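Side-chain contacts in ribonucleoside-diphosphate reductase subunit beta (Streptococcus sanguinis, PDB 4N83), which probably supplies DNA precursors as the metal-binding small subunit of a ribonucleotide reductase, which makes deoxyribonucleotides from ribonucleotides, here with two manganese ions bound: residues 91-94 with 95-99; 22-25 with 26-30; 45-49 with 50-54. One frame throughout, in Å; residues are numbered along the deposited sequence.

Contact 1: 91-94 with 95-99. With MN (manganese (II) ion), chain J; MN (manganese (II) ion), chain I.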
loop_
_atom_site.group_PDB
_atom_site.type_symbol
_atom_site.label_atom_id
_atom_site.label_comp_id
_atom_site.label_asym_id
_atom_site.label_seq_id
_atom_site.Cartn_x
_atom_site.Cartn_y
_atom_site.Cartn_z
ATOM N N ASN A 91 -2.843 -4.144 -1.245
ATOM C CA ASN A 91 -1.722 -3.204 -1.167
ATOM C C ASN A 91 -2.243 -1.787 -0.978
ATOM O O ASN A 91 -1.726 -1.032 -0.151
ATOM C CB ASN A 91 -0.846 -3.279 -2.419
ATOM C CG ASN A 91 -0.164 -4.625 -2.577
ATOM O OD1 ASN A 91 0.187 -5.277 -1.591
ATOM N ND2 ASN A 91 0.031 -5.046 -3.824
ATOM N N ASN A 92 -3.275 -1.442 -1.748
ATOM C CA ASN A 92 -3.990 -0.179 -1.580
ATOM C C ASN A 92 -4.652 -0.075 -0.205
ATOM O O ASN A 92 -4.593 0.976 0.435
ATOM C CB ASN A 92 -5.049 -0.011 -2.676
ATOM C CG ASN A 92 -5.996 1.137 -2.397
ATOM O OD1 ASN A 92 -7.129 0.924 -1.974
ATOM N ND2 ASN A 92 -5.527 2.362 -2.605
ATOM N N ILE A 93 -5.283 -1.161 0.239
ATOM C CA ILE A 93 -5.917 -1.198 1.557
ATOM C C ILE A 93 -4.883 -0.946 2.649
ATOM O O ILE A 93 -5.095 -0.105 3.521
ATOM C CB ILE A 93 -6.627 -2.547 1.826
ATOM C CG1 ILE A 93 -7.845 -2.700 0.909
ATOM C CG2 ILE A 93 -7.062 -2.644 3.286
ATOM C CD1 ILE A 93 -8.372 -4.115 0.789
ATOM N N GLN A 94 -3.766 -1.665 2.585
ATOM C CA GLN A 94 -2.723 -1.571 3.609
ATOM C C GLN A 94 -2.103 -0.179 3.700
ATOM O O GLN A 94 -1.796 0.294 4.799
ATOM C CB GLN A 94 -1.621 -2.598 3.355
ATOM C CG GLN A 94 -0.665 -2.744 4.527
ATOM C CD GLN A 94 0.348 -3.848 4.324
ATOM O OE1 GLN A 94 0.788 -4.101 3.201
ATOM N NE2 GLN A 94 0.727 -4.516 5.412
ATOM N N PHE A 95 -1.905 0.463 2.551
ATOM C CA PHE A 95 -1.394 1.835 2.513
ATOM C C PHE A 95 -2.364 2.808 3.186
ATOM O O PHE A 95 -1.949 3.643 3.990
ATOM C CB PHE A 95 -1.109 2.278 1.074
ATOM C CG PHE A 95 -1.036 3.770 0.902
ATOM C CD1 PHE A 95 -0.109 4.524 1.613
ATOM C CD2 PHE A 95 -1.896 4.423 0.031
ATOM C CE1 PHE A 95 -0.049 5.899 1.461
ATOM C CE2 PHE A 95 -1.836 5.796 -0.130
ATOM C CZ PHE A 95 -0.911 6.536 0.585
ATOM N N MET A 96 -3.649 2.696 2.861
ATOM C CA MET A 96 -4.667 3.565 3.459
ATOM C C MET A 96 -4.810 3.341 4.966
ATOM O O MET A 96 -5.157 4.269 5.693
ATOM C CB MET A 96 -6.025 3.387 2.762
ATOM C CG MET A 96 -6.080 3.902 1.328
ATOM S SD MET A 96 -5.434 5.573 1.095
ATOM C CE MET A 96 -6.374 6.487 2.316
ATOM N N GLU A 97 -4.536 2.123 5.432
ATOM C CA GLU A 97 -4.538 1.837 6.870
ATOM C C GLU A 97 -3.413 2.596 7.585
ATOM O O GLU A 97 -3.568 2.989 8.742
ATOM C CB GLU A 97 -4.415 0.331 7.142
ATOM C CG GLU A 97 -5.554 -0.529 6.599
ATOM C CD GLU A 97 -6.873 -0.353 7.335
ATOM O OE1 GLU A 97 -6.981 0.543 8.198
ATOM O OE2 GLU A 97 -7.818 -1.118 7.040
ATOM N N SER A 98 -2.291 2.799 6.895
ATOM C CA SER A 98 -1.192 3.621 7.421
ATOM C C SER A 98 -1.554 5.108 7.432
ATOM O O SER A 98 -1.142 5.840 8.334
ATOM C CB SER A 98 0.104 3.404 6.625
ATOM O OG SER A 98 0.839 2.300 7.128
ATOM N N VAL A 99 -2.311 5.549 6.427
ATOM C CA VAL A 99 -2.788 6.933 6.369
ATOM C C VAL A 99 -3.744 7.200 7.530
ATOM O O VAL A 99 -3.707 8.274 8.133
ATOM C CB VAL A 99 -3.492 7.251 5.029
ATOM C CG1 VAL A 99 -4.117 8.642 5.055
ATOM C CG2 VAL A 99 -2.511 7.142 3.871
HETATM MN MN MN J . -8.471 1.581 9.469
HETATM MN MN MN I . -9.708 -2.111 6.779
#
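Glu-97 and Ile-93, one helical turn apart on helix 84-111, lie side by side and point the same way, and the carboxylate of Glu-97 goes on to the metals. The glutamate leaves the backbone with CG beside its own N and then bends at chi2 (-71°), which sets its two oxygens nearly parallel to the line joining the two manganese ions. Each oxygen takes one ion: OE1 of Glu-97 is 2.2 Å from the manganese of chain J, and OE2 of Glu-97 is 2.1 Å from the manganese of chain I. The carboxylate is therefore a true bridge. Ile-93 CG2 lies beside it, 4.1 Å from Glu-97 OE2, and along the backbone Glu-97 N donates to Ile-93 O (3.0 Å).

The other side chains touch the preceding turn only near their roots. Met-96 starts with CG 3.4 Å from Asn-92 O, then bends at chi2 and chi3 and leads away. Phe-95 has CB 3.6 Å from Asn-91 O, and with CG anti to its N (chi1 160°) its ring is carried off the turn. Gln-94 is extended beyond CG, and its amide is held at both ends, NE2 by Ser-70 O and OE1 by Arg-78. On the dimer face, Asn-91 ND2 bonds to Ser-98 OG of the second subunit, and Ser-98 OG receives the reciprocal bond from Asn-91 of that subunit.

Asp-66, His-100, Glu-157, Glu-191 and His-194 complete the two metal sites. A carboxylate-bridged dimetal centre within a helical bundle is the hallmark of the ferritin-like fold of ribonucleotide reductase small chains.

Contact 2: 22-25 with 26-30; sequences WEKL and TEQFW
Thr-26 meets Trp-22 with both branches of its side chain. Its methyl rests over one face of the indole: CG2 of Thr-26 is 3.8 Å from the centroid of the five-membered ring of Trp-22, and the 16° offset from the ring normal qualifies this as a CH-pi contact. The hydroxyl turns to the backbone of the preceding turn. With chi1 at 51°, Thr-26 OG1 sits between the backbone N and the carbonyl carbon of its own residue, which brings it to 2.6 Å from Trp-22 O and to 2.8 Å from Glu-23 O. Trp-22 O also accepts the amide of Thr-26 (N to O 2.9 Å).

This is the C-terminal end of helix 16-27, in the ferritin-like fold of the small chain, and Gln-28 is where the chain leaves helical geometry. Its amide still reaches back, Gln-28 N lying 2.8 Å from Lys-24 O, but the N-H...O angle has fallen to 131°. The aliphatic part of Gln-28 covers the same carbonyl, CG being 3.2 Å from Lys-24 O, and its side chain runs alongside that of Lys-24, the two pointing the same way.

Leu-25 touches the following residues at its root, where Leu-25 CB is 3.2 Å from Thr-26 N. With CG beside its own backbone N, it carries its branched end away from residues 26-30, toward Asn-92 and His-194, the latter a ligand of one manganese. Past the turn, the ring of Phe-29 stacks on Phe-29 of the second subunit. Trp-30 NE1 bonds to Asp-190, a pairing that probably corresponds to the tryptophan-aspartate step of the radical-transfer pathway in related class I enzymes.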
loop_
_atom_site.group_PDB
_atom_site.type_symbol
_atom_site.label_atom_id
_atom_site.label_comp_id
_atom_site.label_asym_id
_atom_site.label_seq_id
_atom_site.Cartn_x
_atom_site.Cartn_y
_atom_site.Cartn_z
ATOM N N TRP A 22 -11.045 -1.636 -6.516
ATOM C CA TRP A 22 -9.836 -0.872 -6.809
ATOM C C TRP A 22 -10.202 0.555 -7.219
ATOM O O TRP A 22 -9.659 1.517 -6.678
ATOM C CB TRP A 22 -9.027 -1.553 -7.916
ATOM C CG TRP A 22 -7.840 -0.761 -8.376
ATOM C CD1 TRP A 22 -7.817 0.171 -9.370
ATOM C CD2 TRP A 22 -6.503 -0.837 -7.867
ATOM N NE1 TRP A 22 -6.550 0.683 -9.512
ATOM C CE2 TRP A 22 -5.724 0.081 -8.602
ATOM C CE3 TRP A 22 -5.886 -1.589 -6.860
ATOM C CZ2 TRP A 22 -4.363 0.268 -8.362
ATOM C CZ3 TRP A 22 -4.531 -1.401 -6.623
ATOM C CH2 TRP A 22 -3.786 -0.482 -7.373
ATOM N N GLU A 23 -11.123 0.675 -8.172
ATOM C CA GLU A 23 -11.599 1.975 -8.640
ATOM C C GLU A 23 -12.054 2.857 -7.484
ATOM O O GLU A 23 -11.553 3.968 -7.310
ATOM C CB GLU A 23 -12.757 1.804 -9.628
ATOM C CG GLU A 23 -12.327 1.415 -11.035
ATOM C CD GLU A 23 -13.502 1.199 -11.977
ATOM O OE1 GLU A 23 -14.641 1.002 -11.494
ATOM O OE2 GLU A 23 -13.281 1.222 -13.208
ATOM N N LYS A 24 -12.993 2.344 -6.695
ATOM C CA LYS A 24 -13.593 3.105 -5.599
ATOM C C LYS A 24 -12.563 3.570 -4.576
ATOM O O LYS A 24 -12.561 4.735 -4.184
ATOM C CB LYS A 24 -14.680 2.277 -4.904
ATOM C CG LYS A 24 -15.343 2.985 -3.730
ATOM C CD LYS A 24 -16.819 2.640 -3.610
ATOM C CE LYS A 24 -17.654 3.429 -4.608
ATOM N NZ LYS A 24 -19.111 3.165 -4.454
ATOM N N LEU A 25 -11.689 2.662 -4.152
ATOM C CA LEU A 25 -10.694 2.980 -3.127
ATOM C C LEU A 25 -9.635 3.963 -3.622
ATOM O O LEU A 25 -9.258 4.885 -2.898
ATOM C CB LEU A 25 -10.027 1.707 -2.599
ATOM C CG LEU A 25 -10.879 0.831 -1.675
ATOM C CD1 LEU A 25 -10.273 -0.558 -1.535
ATOM C CD2 LEU A 25 -11.045 1.482 -0.309
ATOM N N THR A 26 -9.161 3.770 -4.850
ATOM C CA THR A 26 -8.195 4.691 -5.449
ATOM C C THR A 26 -8.805 6.078 -5.667
ATOM O O THR A 26 -8.141 7.094 -5.464
ATOM C CB THR A 26 -7.658 4.158 -6.790
ATOM O OG1 THR A 26 -8.754 3.794 -7.641
ATOM C CG2 THR A 26 -6.756 2.950 -6.560
ATOM N N GLU A 27 -10.068 6.111 -6.085
ATOM C CA GLU A 27 -10.818 7.364 -6.178
ATOM C C GLU A 27 -11.050 7.978 -4.794
ATOM O O GLU A 27 -11.168 9.197 -4.664
ATOM C CB GLU A 27 -12.159 7.145 -6.884
ATOM C CG GLU A 27 -12.053 6.952 -8.390
ATOM C CD GLU A 27 -13.391 6.650 -9.047
ATOM O OE1 GLU A 27 -14.297 6.116 -8.368
ATOM O OE2 GLU A 27 -13.540 6.943 -10.251
ATOM N N GLN A 28 -11.113 7.128 -3.767
ATOM C CA GLN A 28 -11.237 7.578 -2.378
ATOM C C GLN A 28 -9.875 7.779 -1.692
ATOM O O GLN A 28 -9.745 7.549 -0.489
ATOM C CB GLN A 28 -12.080 6.582 -1.570
ATOM C CG GLN A 28 -13.570 6.623 -1.868
ATOM C CD GLN A 28 -14.358 5.609 -1.054
ATOM O OE1 GLN A 28 -13.884 5.114 -0.027
ATOM N NE2 GLN A 28 -15.568 5.298 -1.506
ATOM N N PHE A 29 -8.868 8.204 -2.455
ATOM C CA PHE A 29 -7.543 8.522 -1.910
ATOM C C PHE A 29 -7.580 9.883 -1.209
ATOM O O PHE A 29 -8.245 10.807 -1.680
ATOM C CB PHE A 29 -6.502 8.527 -3.041
ATOM C CG PHE A 29 -5.153 9.070 -2.648
ATOM C CD1 PHE A 29 -4.108 8.213 -2.326
ATOM C CD2 PHE A 29 -4.917 10.442 -2.632
ATOM C CE1 PHE A 29 -2.862 8.714 -1.978
ATOM C CE2 PHE A 29 -3.676 10.946 -2.281
ATOM C CZ PHE A 29 -2.646 10.081 -1.954
ATOM N N TRP A 30 -6.863 10.004 -0.092
ATOM C CA TRP A 30 -6.791 11.275 0.641
ATOM C C TRP A 30 -5.581 11.366 1.573
ATOM O O TRP A 30 -4.945 10.355 1.887
ATOM C CB TRP A 30 -8.074 11.503 1.444
ATOM C CG TRP A 30 -8.335 10.463 2.491
ATOM C CD1 TRP A 30 -8.911 9.243 2.307
ATOM C CD2 TRP A 30 -8.040 10.561 3.888
ATOM N NE1 TRP A 30 -8.990 8.569 3.500
ATOM C CE2 TRP A 30 -8.462 9.357 4.489
ATOM C CE3 TRP A 30 -7.457 11.549 4.691
ATOM C CZ2 TRP A 30 -8.320 9.112 5.857
ATOM C CZ3 TRP A 30 -7.316 11.305 6.054
ATOM C CH2 TRP A 30 -7.747 10.094 6.621
#

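Contact 3: 45-49 with 50-54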
loop_
_atom_site.group_PDB
_atom_site.type_symbol
_atom_site.label_atom_id
_atom_site.label_comp_id
_atom_site.label_asym_id
_atom_site.label_seq_id
_atom_site.Cartn_x
_atom_site.Cartn_y
_atom_site.Cartn_z
ATOM N N ARG A 45 -10.737 24.591 22.106
ATOM C CA ARG A 45 -10.425 25.241 23.384
ATOM C C ARG A 45 -11.676 25.584 24.204
ATOM O O ARG A 45 -11.568 25.901 25.390
ATOM C CB ARG A 45 -9.559 26.494 23.167
ATOM C CG ARG A 45 -10.277 27.678 22.535
ATOM C CD ARG A 45 -9.291 28.733 22.053
ATOM N NE ARG A 45 -9.963 29.840 21.370
ATOM C CZ ARG A 45 -10.555 30.870 21.975
ATOM N NH1 ARG A 45 -10.575 30.969 23.303
ATOM N NH2 ARG A 45 -11.136 31.815 21.243
ATOM N N LYS A 46 -12.853 25.522 23.579
ATOM C CA LYS A 46 -14.127 25.668 24.289
ATOM C C LYS A 46 -14.633 24.308 24.785
ATOM O O LYS A 46 -15.751 23.894 24.467
ATOM C CB LYS A 46 -15.179 26.321 23.382
ATOM C CG LYS A 46 -14.852 27.742 22.957
ATOM C CD LYS A 46 -15.911 28.283 22.008
ATOM C CE LYS A 46 -15.549 29.666 21.492
ATOM N NZ LYS A 46 -16.615 30.229 20.618
ATOM N N LEU A 47 -13.794 23.619 25.557
ATOM C CA LEU A 47 -14.133 22.318 26.139
ATOM C C LEU A 47 -13.487 22.176 27.516
ATOM O O LEU A 47 -12.418 22.734 27.770
ATOM C CB LEU A 47 -13.660 21.175 25.234
ATOM C CG LEU A 47 -14.277 21.035 23.839
ATOM C CD1 LEU A 47 -13.522 19.983 23.045
ATOM C CD2 LEU A 47 -15.756 20.682 23.903
ATOM N N SER A 48 -14.138 21.421 28.396
ATOM C CA SER A 48 -13.628 21.189 29.746
ATOM C C SER A 48 -12.558 20.094 29.751
ATOM O O SER A 48 -12.294 19.470 28.721
ATOM C CB SER A 48 -14.778 20.801 30.680
ATOM O OG SER A 48 -15.451 19.647 30.206
ATOM N N HIS A 49 -11.947 19.873 30.913
ATOM C CA HIS A 49 -10.975 18.789 31.088
ATOM C C HIS A 49 -11.625 17.409 30.968
ATOM O O HIS A 49 -10.964 16.442 30.595
ATOM C CB HIS A 49 -10.272 18.903 32.444
ATOM C CG HIS A 49 -9.315 20.049 32.534
ATOM N ND1 HIS A 49 -9.509 21.117 33.383
ATOM C CD2 HIS A 49 -8.155 20.294 31.880
ATOM C CE1 HIS A 49 -8.510 21.970 33.249
ATOM N NE2 HIS A 49 -7.675 21.495 32.343
ATOM N N LYS A 50 -12.913 17.327 31.291
ATOM C CA LYS A 50 -13.664 16.073 31.186
ATOM C C LYS A 50 -13.823 15.665 29.718
ATOM O O LYS A 50 -13.656 14.496 29.371
ATOM C CB LYS A 50 -15.048 16.213 31.840
ATOM C CG LYS A 50 -15.406 15.094 32.808
ATOM C CD LYS A 50 -14.773 15.322 34.174
ATOM C CE LYS A 50 -15.317 14.360 35.217
ATOM N NZ LYS A 50 -14.971 14.785 36.600
ATOM N N GLU A 51 -14.139 16.642 28.867
ATOM C CA GLU A 51 -14.362 16.398 27.440
ATOM C C GLU A 51 -13.061 16.340 26.638
ATOM O O GLU A 51 -12.939 15.526 25.723
ATOM C CB GLU A 51 -15.292 17.466 26.857
ATOM C CG GLU A 51 -16.710 17.399 27.405
ATOM C CD GLU A 51 -17.630 18.444 26.802
ATOM O OE1 GLU A 51 -17.172 19.576 26.544
ATOM O OE2 GLU A 51 -18.821 18.132 26.594
ATOM N N LYS A 52 -12.102 17.204 26.972
ATOM C CA LYS A 52 -10.798 17.220 26.289
ATOM C C LYS A 52 -10.016 15.919 26.479
ATOM O O LYS A 52 -9.391 15.425 25.540
ATOM C CB LYS A 52 -9.934 18.395 26.766
ATOM C CG LYS A 52 -10.258 19.727 26.110
ATOM C CD LYS A 52 -9.240 20.786 26.502
ATOM C CE LYS A 52 -9.506 22.108 25.804
ATOM N NZ LYS A 52 -8.559 23.166 26.250
ATOM N N ASP A 53 -10.051 15.376 27.693
ATOM C CA ASP A 53 -9.306 14.158 28.020
ATOM C C ASP A 53 -9.885 12.924 27.321
ATOM O O ASP A 53 -9.154 11.980 27.022
ATOM C CB ASP A 53 -9.274 13.938 29.539
ATOM C CG ASP A 53 -8.124 13.049 29.978
ATOM O OD1 ASP A 53 -6.955 13.456 29.807
ATOM O OD2 ASP A 53 -8.389 11.951 30.511
ATOM N N LEU A 54 -11.192 12.937 27.061
ATOM C CA LEU A 54 -11.856 11.830 26.370
ATOM C C LEU A 54 -11.453 11.739 24.896
ATOM O O LEU A 54 -11.370 10.642 24.343
ATOM C CB LEU A 54 -13.377 11.970 26.479
ATOM C CG LEU A 54 -14.234 10.915 25.771
ATOM C CD1 LEU A 54 -13.891 9.513 26.250
ATOM C CD2 LEU A 54 -15.710 11.211 25.985
#
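Lys-52 folds back past the start of its own helix instead of reaching outward, and its extended chain lies along the loop that precedes it. The path can be followed atom by atom: CG of Lys-52 is 3.8 Å from Leu-47 CB, its CE is 3.6 Å from Leu-47 O, and its NZ ends 4.0 Å from Arg-45 CA. With CG beside the backbone N (chi1 -81°) and every later torsion near 180°, the chain is straight enough to span this distance. Beyond the segments, the ammonium makes a cation-pi contact with Trp-44.

The backbone of the same residue is fixed too, since Lys-52 N donates to Ser-48 O at 2.9 Å. One residue on, Asp-53 N bonds to His-49 O at 3.2 Å. Ser-48 occupies the N-cap position of the helix; Glu-51 OE1 is 4.0 Å from Ser-48 N, so no capping box is formed. The Glu-51 side chain instead crosses that of Leu-47 at about a right angle, with its carboxylate against the CD2 methyl. Upstream, Lys-46 centres an inverse gamma turn, closed by a weak bond from Leu-47 N to Arg-45 O.

The contact lies at the protein surface, in the turn that joins helix 41-44 to the long helix 49-78. A salt bridge from Arg-45 to Asp-42 ties the loop to the shorter helix, while Leu-54 is buried against Leu-239 and Tyr-240 of helix 211-240 and the loop that follows it.

From the N terminus the order is contact 2, contact 3, contact 1. Each spans adjoining residues and closes no large loop, so none encloses or crosses another. Contact 2 ends helix 16-27, contact 3 starts helix 49-78, and contact 1 lies within helix 84-111. Contacts 1 and 2, with centres 11 Å apart, touch directly: Leu-25 packs on Asn-92, Phe-29 on Phe-95 and Trp-30 on Met-96, and both also meet the second subunit. Contact 3 stays remote, its nearest atoms about 18 Å from either. The helix it opens nevertheless runs on to contact 1, and farther along it supplies Asp-66 to one of the manganese ions and Ser-70, Val-74 and Arg-78 to contact 1.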